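Long-range contacts in titin (Homo sapiens, PDB 5JDD), which probably serves as a chain of immunoglobulin domains in the elastic I-band part of the giant muscle protein titin, here a three-domain tandem: residues 8-13 with 82-87; 89-94 with 113-118; 133-138 with 147-152; 190-195 with 236-241. All blocks are in the same frame, centred on the assembly; numbering follows the deposited sequence. Where two conformers were deposited one is given.

Interaction 1 of 4, residues 8-13 with 82-87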
# COMPACT_ATOMS: atom_id res chain seq x y z
N LYS A 8 -41.02 1.88 -24.92
CA LYS A 8 -39.63 2.04 -24.54
C LYS A 8 -39.07 0.72 -24.02
O LYS A 8 -39.64 0.12 -23.10
CB LYS A 8 -39.49 3.16 -23.51
CG LYS A 8 -38.10 3.29 -22.90
CD LYS A 8 -38.06 2.68 -21.51
CE LYS A 8 -36.66 2.22 -21.14
NZ LYS A 8 -35.64 3.10 -21.76
N LYS A 9 -37.96 0.26 -24.60
CA LYS A 9 -37.38 -1.04 -24.27
C LYS A 9 -36.30 -0.90 -23.22
O LYS A 9 -35.69 0.16 -23.09
CB LYS A 9 -36.82 -1.69 -25.54
CG LYS A 9 -37.86 -1.87 -26.64
CD LYS A 9 -37.44 -2.91 -27.68
CE LYS A 9 -36.78 -2.29 -28.90
NZ LYS A 9 -35.34 -1.98 -28.69
N PRO A 10 -36.04 -1.97 -22.44
CA PRO A 10 -34.99 -1.92 -21.43
C PRO A 10 -33.60 -1.78 -22.04
O PRO A 10 -33.37 -2.19 -23.19
CB PRO A 10 -35.13 -3.26 -20.69
CG PRO A 10 -35.84 -4.14 -21.63
CD PRO A 10 -36.78 -3.24 -22.38
N LYS A 11 -32.70 -1.18 -21.28
CA LYS A 11 -31.34 -0.92 -21.73
C LYS A 11 -30.34 -1.67 -20.86
O LYS A 11 -30.60 -1.94 -19.68
CB LYS A 11 -31.03 0.57 -21.64
CG LYS A 11 -31.90 1.46 -22.52
CD LYS A 11 -31.36 2.88 -22.52
CE LYS A 11 -32.27 3.85 -23.25
NZ LYS A 11 -31.66 5.21 -23.33
N ASP A 12 -29.18 -1.98 -21.44
CA ASP A 12 -28.11 -2.61 -20.69
C ASP A 12 -27.72 -1.73 -19.51
O ASP A 12 -27.78 -0.50 -19.59
CB ASP A 12 -26.85 -2.77 -21.56
CG ASP A 12 -26.97 -3.86 -22.61
OD1 ASP A 12 -27.99 -4.57 -22.69
OD2 ASP A 12 -25.99 -4.01 -23.38
N VAL A 13 -27.30 -2.38 -18.43
CA VAL A 13 -26.76 -1.70 -17.26
C VAL A 13 -25.39 -2.26 -16.96
O VAL A 13 -25.19 -3.48 -16.98
CB VAL A 13 -27.62 -2.00 -16.01
CG1 VAL A 13 -27.02 -1.35 -14.76
CG2 VAL A 13 -29.03 -1.53 -16.22
N CYS A 82 -38.59 -8.24 -25.04
CA CYS A 82 -37.42 -7.39 -25.20
C CYS A 82 -36.38 -7.77 -24.16
O CYS A 82 -36.72 -8.22 -23.06
CB CYS A 82 -37.77 -5.90 -25.12
SG CYS A 82 -38.81 -5.43 -23.72
N LYS A 83 -35.12 -7.59 -24.51
CA LYS A 83 -34.03 -8.08 -23.69
C LYS A 83 -32.99 -7.00 -23.45
O LYS A 83 -32.79 -6.11 -24.28
CB LYS A 83 -33.35 -9.26 -24.39
CG LYS A 83 -34.21 -10.50 -24.53
CD LYS A 83 -33.55 -11.50 -25.47
CE LYS A 83 -34.46 -12.71 -25.70
NZ LYS A 83 -34.60 -13.56 -24.48
N ALA A 84 -32.33 -7.10 -22.30
CA ALA A 84 -31.17 -6.26 -21.99
C ALA A 84 -30.25 -7.02 -21.06
O ALA A 84 -30.64 -8.02 -20.45
CB ALA A 84 -31.61 -4.94 -21.36
N LYS A 85 -29.01 -6.55 -20.94
CA LYS A 85 -28.03 -7.27 -20.13
C LYS A 85 -27.54 -6.46 -18.96
O LYS A 85 -27.42 -5.23 -19.04
CB LYS A 85 -26.84 -7.70 -20.99
CG LYS A 85 -27.19 -8.76 -22.01
CD LYS A 85 -26.03 -9.06 -22.94
CE LYS A 85 -26.42 -10.17 -23.90
NZ LYS A 85 -25.34 -10.42 -24.90
N LEU A 86 -27.24 -7.16 -17.87
CA LEU A 86 -26.53 -6.59 -16.74
C LEU A 86 -25.08 -7.05 -16.78
O LEU A 86 -24.81 -8.26 -16.83
CB LEU A 86 -27.17 -7.04 -15.42
CG LEU A 86 -26.41 -6.69 -14.13
CD1 LEU A 86 -26.30 -5.19 -13.91
CD2 LEU A 86 -27.06 -7.33 -12.92
N PHE A 87 -24.15 -6.10 -16.75
CA PHE A 87 -22.74 -6.41 -16.58
C PHE A 87 -22.34 -5.94 -15.19
O PHE A 87 -22.57 -4.78 -14.82
CB PHE A 87 -21.92 -5.68 -17.65
CG PHE A 87 -22.22 -6.14 -19.04
CD1 PHE A 87 -21.64 -7.29 -19.53
CD2 PHE A 87 -23.09 -5.43 -19.85
CE1 PHE A 87 -21.90 -7.73 -20.82
CE2 PHE A 87 -23.38 -5.86 -21.14
CZ PHE A 87 -22.78 -7.03 -21.62
O HOH W 1 -34.53 -4.20 -24.93
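Val13 and Leu86 form a parallel beta bridge where the first strand of an immunoglobulin I-set domain, split between two sheets, joins the second sheet: strand 6-8 pairs with 21-27, whereas strand 13-16 runs beside 80-89, and Lys9-Asp12 make the crossing. The end-to-end directions of the two touching parts differ by 7°. Two backbone bonds define the register, Val13 N to Lys85 O (2.9 Å) and Phe87 N to Val13 O (2.8 Å). Upstream, where no such bond forms, a water donates to both Pro10 O and Lys83 O.

Apolar packing fills the crossing. The Pro10 ring lies against Cys82, CD being 3.3 Å from SG, and its CB meets Ala84 CB at 4.0 Å. On the face toward strand 21-27, Val13 CG1 reaches Leu86 CD1 at 4.0 Å; Val13 also touches Val21 and Phe23 there.

The polar side-chain contribution is Asp12. With CG anti to its own carbonyl carbon (chi1 -73°), the side chain brings OD1 to Lys85 N, whose hydrogen bond it accepts at 2.8 Å from 45° out of the carboxylate plane. The other oxygen, OD2, lies at the edge of the Phe87 ring and in its plane, 3.9 Å from CE2.

Interaction 2 of 4, residues 89-94 with 113-118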
# COMPACT_ATOMS: atom_id res chain seq x y z
N GLU A 89 -19.45 -5.08 -12.71
CA GLU A 89 -18.03 -4.82 -12.54
C GLU A 89 -17.63 -5.26 -11.13
O GLU A 89 -18.38 -5.05 -10.17
CB GLU A 89 -17.69 -3.34 -12.80
CG GLU A 89 -17.89 -2.93 -14.26
CD GLU A 89 -17.26 -1.59 -14.62
OE1 GLU A 89 -16.72 -0.90 -13.73
OE2 GLU A 89 -17.32 -1.22 -15.82
N THR A 90 -16.48 -5.91 -11.01
CA THR A 90 -15.98 -6.30 -9.71
C THR A 90 -14.69 -5.55 -9.43
O THR A 90 -13.97 -5.17 -10.37
CB THR A 90 -15.70 -7.81 -9.64
OG1 THR A 90 -14.67 -8.13 -10.58
CG2 THR A 90 -16.96 -8.60 -9.95
N LEU A 91 -14.40 -5.32 -8.16
CA LEU A 91 -13.15 -4.67 -7.77
C LEU A 91 -12.02 -5.66 -7.95
O LEU A 91 -12.07 -6.78 -7.44
CB LEU A 91 -13.21 -4.25 -6.31
CG LEU A 91 -14.31 -3.26 -5.91
CD1 LEU A 91 -14.27 -2.96 -4.42
CD2 LEU A 91 -14.23 -1.97 -6.71
N HIS A 92 -10.98 -5.25 -8.67
CA HIS A 92 -9.86 -6.15 -8.90
C HIS A 92 -8.54 -5.42 -9.07
O HIS A 92 -8.51 -4.21 -9.31
CB HIS A 92 -10.13 -7.06 -10.11
CG HIS A 92 -10.34 -6.32 -11.39
ND1 HIS A 92 -11.57 -5.83 -11.79
CD2 HIS A 92 -9.47 -5.99 -12.39
CE1 HIS A 92 -11.45 -5.24 -12.96
NE2 HIS A 92 -10.19 -5.32 -13.35
N ILE A 93 -7.46 -6.17 -8.95
CA ILE A 93 -6.11 -5.63 -9.08
C ILE A 93 -5.74 -5.50 -10.56
O ILE A 93 -5.97 -6.43 -11.34
CB ILE A 93 -5.10 -6.58 -8.40
CG1 ILE A 93 -5.41 -6.74 -6.91
CG2 ILE A 93 -3.67 -6.08 -8.60
CD1 ILE A 93 -5.32 -5.45 -6.11
N THR A 94 -5.19 -4.35 -10.95
CA THR A 94 -4.73 -4.16 -12.33
C THR A 94 -3.22 -4.05 -12.47
O THR A 94 -2.69 -4.15 -13.57
CB THR A 94 -5.35 -2.93 -12.99
OG1 THR A 94 -4.82 -1.76 -12.37
CG2 THR A 94 -6.88 -2.94 -12.86
N GLU A 113 -2.16 -1.11 -8.26
CA GLU A 113 -3.21 -0.34 -8.90
C GLU A 113 -4.46 -1.20 -8.92
O GLU A 113 -4.37 -2.42 -9.08
CB GLU A 113 -2.81 0.14 -10.31
CG GLU A 113 -1.64 1.13 -10.26
CD GLU A 113 -1.09 1.55 -11.62
OE1 GLU A 113 -1.76 1.39 -12.66
OE2 GLU A 113 0.05 2.07 -11.63
N VAL A 114 -5.60 -0.55 -8.71
CA VAL A 114 -6.88 -1.23 -8.65
C VAL A 114 -7.81 -0.74 -9.76
O VAL A 114 -7.54 0.26 -10.42
CB VAL A 114 -7.53 -1.09 -7.25
CG1 VAL A 114 -6.59 -1.65 -6.17
CG2 VAL A 114 -7.89 0.36 -6.96
N SER A 115 -8.92 -1.45 -9.94
CA SER A 115 -9.80 -1.27 -11.08
C SER A 115 -10.70 -0.03 -11.01
O SER A 115 -11.20 0.45 -12.03
CB SER A 115 -10.67 -2.51 -11.24
OG SER A 115 -11.37 -2.77 -10.03
N HIS A 116 -10.94 0.46 -9.79
CA HIS A 116 -11.91 1.53 -9.58
C HIS A 116 -11.42 2.58 -8.59
O HIS A 116 -10.60 2.30 -7.72
CB HIS A 116 -13.23 0.93 -9.06
CG HIS A 116 -13.92 0.08 -10.07
ND1 HIS A 116 -13.61 -1.25 -10.27
CD2 HIS A 116 -14.91 0.38 -10.95
CE1 HIS A 116 -14.37 -1.73 -11.23
NE2 HIS A 116 -15.17 -0.77 -11.66
N PHE A 117 -11.93 3.79 -8.73
CA PHE A 117 -11.70 4.83 -7.74
C PHE A 117 -12.46 4.53 -6.46
O PHE A 117 -13.45 3.79 -6.46
CB PHE A 117 -12.13 6.19 -8.29
CG PHE A 117 -11.26 6.68 -9.41
CD1 PHE A 117 -10.10 7.40 -9.15
CD2 PHE A 117 -11.58 6.38 -10.74
CE1 PHE A 117 -9.28 7.83 -10.19
CE2 PHE A 117 -10.77 6.81 -11.78
CZ PHE A 117 -9.62 7.54 -11.51
N ASN A 118 -11.98 5.12 -5.37
CA ASN A 118 -12.62 5.05 -4.06
C ASN A 118 -12.67 3.65 -3.43
O ASN A 118 -13.56 3.33 -2.65
CB ASN A 118 -14.00 5.72 -4.10
CG ASN A 118 -13.90 7.17 -4.52
OD1 ASN A 118 -13.05 7.91 -4.03
ND2 ASN A 118 -14.74 7.57 -5.47
O HOH W 2 -6.10 0.65 -12.68
O HOH W 3 -2.68 -0.74 -14.11
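His116 and Glu89 are joined by a short hydrogen bond, NE2 to OE1 at 2.6 Å, nearly straight at 169°. Glu89 OE1 lies in the imidazole plane, while the nitrogen approaches it on the anti side of the carboxylate. The other ring nitrogen, ND1, shares a hydrogen bond with Ser115 OG at 2.7 Å, so both ring nitrogens are held and the rotation of the imidazole is fixed. Ser115 OG in turn accepts His92 N at 2.9 Å, completing a polar chain from carboxylate to backbone. His92 ND1 donates to Thr90 O, which restrains that ring.

The Glu89-His116 bond lies at the junction of two immunoglobulin domains: strand 80-89 ends the first, strands 93-95 and 108-114 are edge and neighbour in a sheet of the second, and His116 also touches Leu16 of the first. Within that sheet, Thr94 N donates to Glu113 O at 2.8 Å next to the non-hydrogen-bonded pair Ile93-Val114. Two waters meet at Thr94 OG1, one reaching Val114 O and the other Glu113 OE1, whose partner oxygen OE2 is salt-bridged to Lys95.

Ring and apolar contacts complete the set. Ser115 CB sits over the centre of one His92 face in a CH-pi contact, 3.4 Å from the centroid. Leu91 CD2 approaches His116 ND1 at 3.7 Å, and Ile93 CD1 meets Val114 CG1 at 4.0 Å.

Interaction 3 of 4, residues 133-138 with 147-152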
# COMPACT_ATOMS: atom_id res chain seq x y z
N SER A 133 0.54 4.98 10.87
CA SER A 133 1.33 5.54 11.97
C SER A 133 2.51 6.28 11.36
O SER A 133 2.57 6.46 10.14
CB SER A 133 1.82 4.46 12.92
OG SER A 133 2.72 3.57 12.28
N GLU A 134 3.44 6.71 12.19
CA GLU A 134 4.64 7.34 11.64
C GLU A 134 5.50 6.28 10.95
O GLU A 134 6.27 6.60 10.04
CB GLU A 134 5.43 8.07 12.73
CG GLU A 134 4.70 9.28 13.31
CD GLU A 134 4.77 10.52 12.42
OE1 GLU A 134 4.58 11.63 12.95
OE2 GLU A 134 5.01 10.38 11.20
N LYS A 135 5.34 5.04 11.38
CA LYS A 135 6.03 3.89 10.79
C LYS A 135 5.44 3.50 9.43
O LYS A 135 6.18 3.22 8.47
CB LYS A 135 5.91 2.70 11.74
CG LYS A 135 6.51 1.41 11.23
CD LYS A 135 8.02 1.46 11.32
CE LYS A 135 8.62 0.08 11.09
NZ LYS A 135 10.10 0.17 10.93
N PHE A 136 4.12 3.48 9.35
CA PHE A 136 3.41 3.06 8.13
C PHE A 136 2.63 4.22 7.54
O PHE A 136 1.69 4.72 8.15
CB PHE A 136 2.44 1.93 8.44
CG PHE A 136 3.09 0.66 8.89
CD1 PHE A 136 3.81 -0.12 7.99
CD2 PHE A 136 2.96 0.23 10.20
CE1 PHE A 136 4.41 -1.30 8.40
CE2 PHE A 136 3.56 -0.95 10.62
CZ PHE A 136 4.28 -1.71 9.72
N LYS A 137 3.03 4.64 6.34
CA LYS A 137 2.30 5.68 5.61
C LYS A 137 1.43 4.98 4.57
O LYS A 137 1.93 4.22 3.74
CB LYS A 137 3.28 6.65 4.95
CG LYS A 137 2.65 7.68 4.02
CD LYS A 137 2.01 8.82 4.78
CE LYS A 137 1.65 9.95 3.81
NZ LYS A 137 2.79 10.25 2.90
N ILE A 138 0.13 5.22 4.63
CA ILE A 138 -0.81 4.60 3.72
C ILE A 138 -1.39 5.68 2.81
O ILE A 138 -1.94 6.68 3.28
CB ILE A 138 -1.91 3.86 4.51
CG1 ILE A 138 -1.29 2.65 5.21
CG2 ILE A 138 -3.03 3.39 3.59
CD1 ILE A 138 -2.21 1.94 6.19
N LEU A 147 1.88 1.70 0.19
CA LEU A 147 2.28 1.50 1.59
C LEU A 147 3.75 1.87 1.68
O LEU A 147 4.59 1.29 0.99
CB LEU A 147 2.09 0.04 2.01
CG LEU A 147 2.60 -0.31 3.42
CD1 LEU A 147 1.77 0.40 4.48
CD2 LEU A 147 2.55 -1.81 3.66
N ILE A 148 4.05 2.85 2.52
CA ILE A 148 5.43 3.27 2.75
C ILE A 148 5.84 2.88 4.16
O ILE A 148 5.14 3.21 5.13
CB ILE A 148 5.58 4.77 2.53
CG1 ILE A 148 5.22 5.12 1.09
CG2 ILE A 148 7.00 5.22 2.84
CD1 ILE A 148 4.77 6.54 0.90
N ILE A 149 6.94 2.14 4.27
CA ILE A 149 7.42 1.65 5.55
C ILE A 149 8.71 2.36 5.90
O ILE A 149 9.74 2.18 5.24
CB ILE A 149 7.65 0.12 5.52
CG1 ILE A 149 6.39 -0.60 5.06
CG2 ILE A 149 8.05 -0.39 6.90
CD1 ILE A 149 6.58 -2.08 4.87
N MET A 150 8.66 3.17 6.95
CA MET A 150 9.81 3.98 7.35
C MET A 150 10.77 3.24 8.26
O MET A 150 10.37 2.34 8.99
CB MET A 150 9.34 5.24 8.09
CG MET A 150 8.28 6.06 7.39
SD MET A 150 8.84 6.69 5.80
CE MET A 150 10.27 7.64 6.30
N ASN A 151 12.04 3.63 8.19
CA ASN A 151 13.06 3.16 9.14
C ASN A 151 13.03 1.65 9.32
O ASN A 151 12.84 1.14 10.43
CB ASN A 151 12.89 3.87 10.49
CG ASN A 151 14.04 3.60 11.44
OD1 ASN A 151 15.16 3.28 11.01
ND2 ASN A 151 13.78 3.71 12.74
N THR A 152 13.22 0.93 8.23
CA THR A 152 13.06 -0.52 8.26
C THR A 152 14.05 -1.21 9.20
O THR A 152 15.19 -0.77 9.40
CB THR A 152 13.18 -1.17 6.88
OG1 THR A 152 14.43 -0.82 6.28
CG2 THR A 152 12.02 -0.73 5.98
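The beta hairpin of strands 136-141 and 144-149 supplies this contact; the axes of its parts 136-138 and 147-149 approach to 4.7 Å, with directions 162° apart. Lys137 and Ile148 are a hydrogen-bonded pair: Lys137 N to Ile148 O and Ile148 N to Lys137 O both measure 2.8 Å. Two residues farther toward the open end, Met150 N donates to Lys135 O almost straight, at 176°.

The hairpin forms one margin of a four-stranded sheet in the middle immunoglobulin domain, with 136-141 outermost, and its two surfaces differ. Phe136, Ile138, Leu147 and Ile149 share the inner one, where Leu147 and Ile138 also meet Trp123. Phe136 lies alongside Ile149, whose CG1 comes to the ring edge, 3.9 Å from CD1. Leu147 CD1 reaches both Phe136 and Ile138, at 3.9 Å from Ile138 CG1. On the other surface Lys137 and Ile148 run side by side, CB to CB at 3.8 Å.

Lys135 bridges to the loop beyond strand 144-149. Its CG stands anti to the backbone N (chi1 177°) and the chain bends at chi2, which carries NZ to Met150 O at 2.9 Å; the ammonium also forms a salt bridge with Asp156. Over a face of the Phe136 ring, toward the rim, lies Lys135 CG, while Ser133 OG accepts Phe136 N in an ST motif.

Interaction 4 of 4, residues 190-195 with 236-241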
# COMPACT_ATOMS: atom_id res chain seq x y z
N GLU A 190 48.36 13.69 19.25
CA GLU A 190 48.92 14.55 20.29
C GLU A 190 47.92 15.63 20.66
O GLU A 190 47.07 16.00 19.85
CB GLU A 190 50.21 15.20 19.81
CG GLU A 190 51.34 14.20 19.66
CD GLU A 190 52.56 14.81 18.99
OE1 GLU A 190 53.65 14.75 19.58
OE2 GLU A 190 52.41 15.34 17.87
N GLU A 191 48.01 16.10 21.90
CA GLU A 191 47.21 17.22 22.36
C GLU A 191 47.22 18.36 21.33
O GLU A 191 48.27 18.70 20.77
CB GLU A 191 47.75 17.68 23.71
CG GLU A 191 47.03 18.84 24.36
CD GLU A 191 47.62 19.15 25.73
OE1 GLU A 191 48.18 18.22 26.36
OE2 GLU A 191 47.53 20.32 26.16
N LYS A 192 46.01 18.88 21.07
CA LYS A 192 45.73 19.97 20.11
C LYS A 192 45.57 19.54 18.65
O LYS A 192 45.20 20.35 17.81
CB LYS A 192 46.73 21.13 20.24
CG LYS A 192 46.78 21.74 21.63
CD LYS A 192 47.78 22.88 21.70
CE LYS A 192 47.82 23.47 23.11
NZ LYS A 192 48.95 24.42 23.29
N ASP A 193 45.82 18.26 18.36
CA ASP A 193 45.57 17.76 17.00
C ASP A 193 44.08 17.81 16.64
O ASP A 193 43.20 17.77 17.51
CB ASP A 193 46.01 16.31 16.86
CG ASP A 193 47.52 16.13 16.73
OD1 ASP A 193 48.26 17.13 16.61
OD2 ASP A 193 47.95 14.96 16.72
N THR A 194 43.81 17.86 15.34
CA THR A 194 42.48 17.56 14.83
C THR A 194 42.52 16.16 14.24
O THR A 194 43.42 15.83 13.47
CB THR A 194 42.05 18.57 13.78
OG1 THR A 194 41.84 19.83 14.41
CG2 THR A 194 40.75 18.12 13.12
N ILE A 195 41.56 15.32 14.61
CA ILE A 195 41.56 13.91 14.19
C ILE A 195 40.29 13.58 13.43
O ILE A 195 39.27 14.25 13.60
CB ILE A 195 41.73 12.94 15.39
CG1 ILE A 195 40.55 13.02 16.37
CG2 ILE A 195 43.02 13.28 16.14
CD1 ILE A 195 39.40 11.99 16.10
N ILE A 236 37.13 15.43 15.15
CA ILE A 236 37.22 16.06 16.46
C ILE A 236 38.39 17.04 16.47
O ILE A 236 39.54 16.66 16.27
CB ILE A 236 37.41 15.03 17.59
CG1 ILE A 236 36.32 13.95 17.53
CG2 ILE A 236 37.38 15.72 18.94
CD1 ILE A 236 36.42 12.92 18.63
N ARG A 237 38.08 18.31 16.71
CA ARG A 237 39.10 19.36 16.73
C ARG A 237 39.75 19.53 18.09
O ARG A 237 39.12 19.29 19.12
CB ARG A 237 38.50 20.69 16.31
CG ARG A 237 37.99 20.69 14.91
CD ARG A 237 37.30 21.99 14.59
NE ARG A 237 36.90 22.06 13.19
CZ ARG A 237 36.42 23.15 12.61
NH1 ARG A 237 36.27 24.26 13.31
NH2 ARG A 237 36.08 23.12 11.33
N ASN A 238 41.02 19.95 18.07
CA ASN A 238 41.72 20.42 19.27
C ASN A 238 41.64 19.40 20.41
O ASN A 238 41.16 19.70 21.51
CB ASN A 238 41.18 21.79 19.71
CG ASN A 238 42.05 22.46 20.76
OD1 ASN A 238 43.23 22.13 20.89
ND2 ASN A 238 41.48 23.39 21.51
N VAL A 239 42.09 18.18 20.15
CA VAL A 239 41.86 17.10 21.11
C VAL A 239 42.64 17.30 22.41
O VAL A 239 43.73 17.89 22.44
CB VAL A 239 42.13 15.70 20.51
CG1 VAL A 239 41.17 15.41 19.37
CG2 VAL A 239 43.58 15.57 20.04
N HIS A 240 42.07 16.79 23.49
CA HIS A 240 42.75 16.82 24.78
C HIS A 240 42.49 15.49 25.48
O HIS A 240 41.86 14.60 24.90
CB HIS A 240 42.26 18.02 25.62
CG HIS A 240 40.77 18.11 25.72
ND1 HIS A 240 40.00 17.15 26.34
CD2 HIS A 240 39.90 19.06 25.28
CE1 HIS A 240 38.73 17.50 26.28
NE2 HIS A 240 38.64 18.65 25.64
N PHE A 241 42.98 15.36 26.70
CA PHE A 241 42.82 14.12 27.47
C PHE A 241 41.37 13.67 27.57
O PHE A 241 41.08 12.47 27.54
CB PHE A 241 43.41 14.31 28.88
CG PHE A 241 43.08 13.19 29.83
CD1 PHE A 241 43.84 12.02 29.85
CD2 PHE A 241 42.03 13.33 30.73
CE1 PHE A 241 43.54 11.00 30.75
CE2 PHE A 241 41.72 12.31 31.62
CZ PHE A 241 42.48 11.15 31.64
O HOH W 4 45.28 17.20 27.57
O HOH W 5 43.01 20.97 16.22
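Glu190 O meets Val239 CG2 at 3.5 Å where a type II beta turn, Glu190 to Asp193, packs on the loop after strand 231-236 in the third immunoglobulin domain. This turn carries the chain from strand 187-190 in one sheet to strand 195-201 in the other. It is closed by the backbone bond from Asp193 N to Glu190 O, and Asp193 OD2 accepts Glu190 N from well above the carboxylate plane, 62° out of it.

Next, Glu191 sets its CA against Val239 O in a CA-H...O contact, while its OE1 is hydrogen-bonded to Ala265 N near the chain end. Lys192 has the positive phi (84°) of the third turn position, and its N donates nearly straight to Val239 O at 2.8 Å. Lys192 and Asn238 lie side by side, Asn238 OD1 being 3.6 Å from Lys192 CG.

Asp193 O returns the grip by accepting Val239 N at 2.9 Å, in the carbonyl plane, so the Val239 backbone is held through both N and O. Near Thr194, a water accepts from Asn238 N and donates to Lys192 O; Thr194 OG1 comes within 3.6 Å of Arg237 CA.

Ile195 begins strand 195-201, forming a hydrogen-bonded antiparallel pair with Ile236, its N donating to Ile236 O and its O accepting Ile236 N, both at 2.9 Å. Its CG1 stands between the backbone N and the carbonyl carbon (chi1 64°), a rotation that sets CG1 3.9 Å from Val239 CG1. Farther out, Ile195 CD1 lies 3.9 Å from Ile236 CG1.

In the fold
The four contacts follow one another along the chain, each closing before the next opens, and sample three immunoglobulin domains in tandem. Interaction 1 lies in the first and interaction 4 in the third, their centres 88 Å apart on opposite sides of the chain's centre, as befits an extended array. Interaction 2 begins one residue beyond segment 82-87 of interaction 1 and sits at the junction of the first two domains, 24 Å from it between centres. Interactions 2 and 3 reach the same four-stranded sheet, through its adjacent strands 108-114 and 144-149, without touching: nearest atoms are about 10 Å apart. Thus three contacts fasten strands or loops within domains, while interaction 2 also connects neighbouring domains.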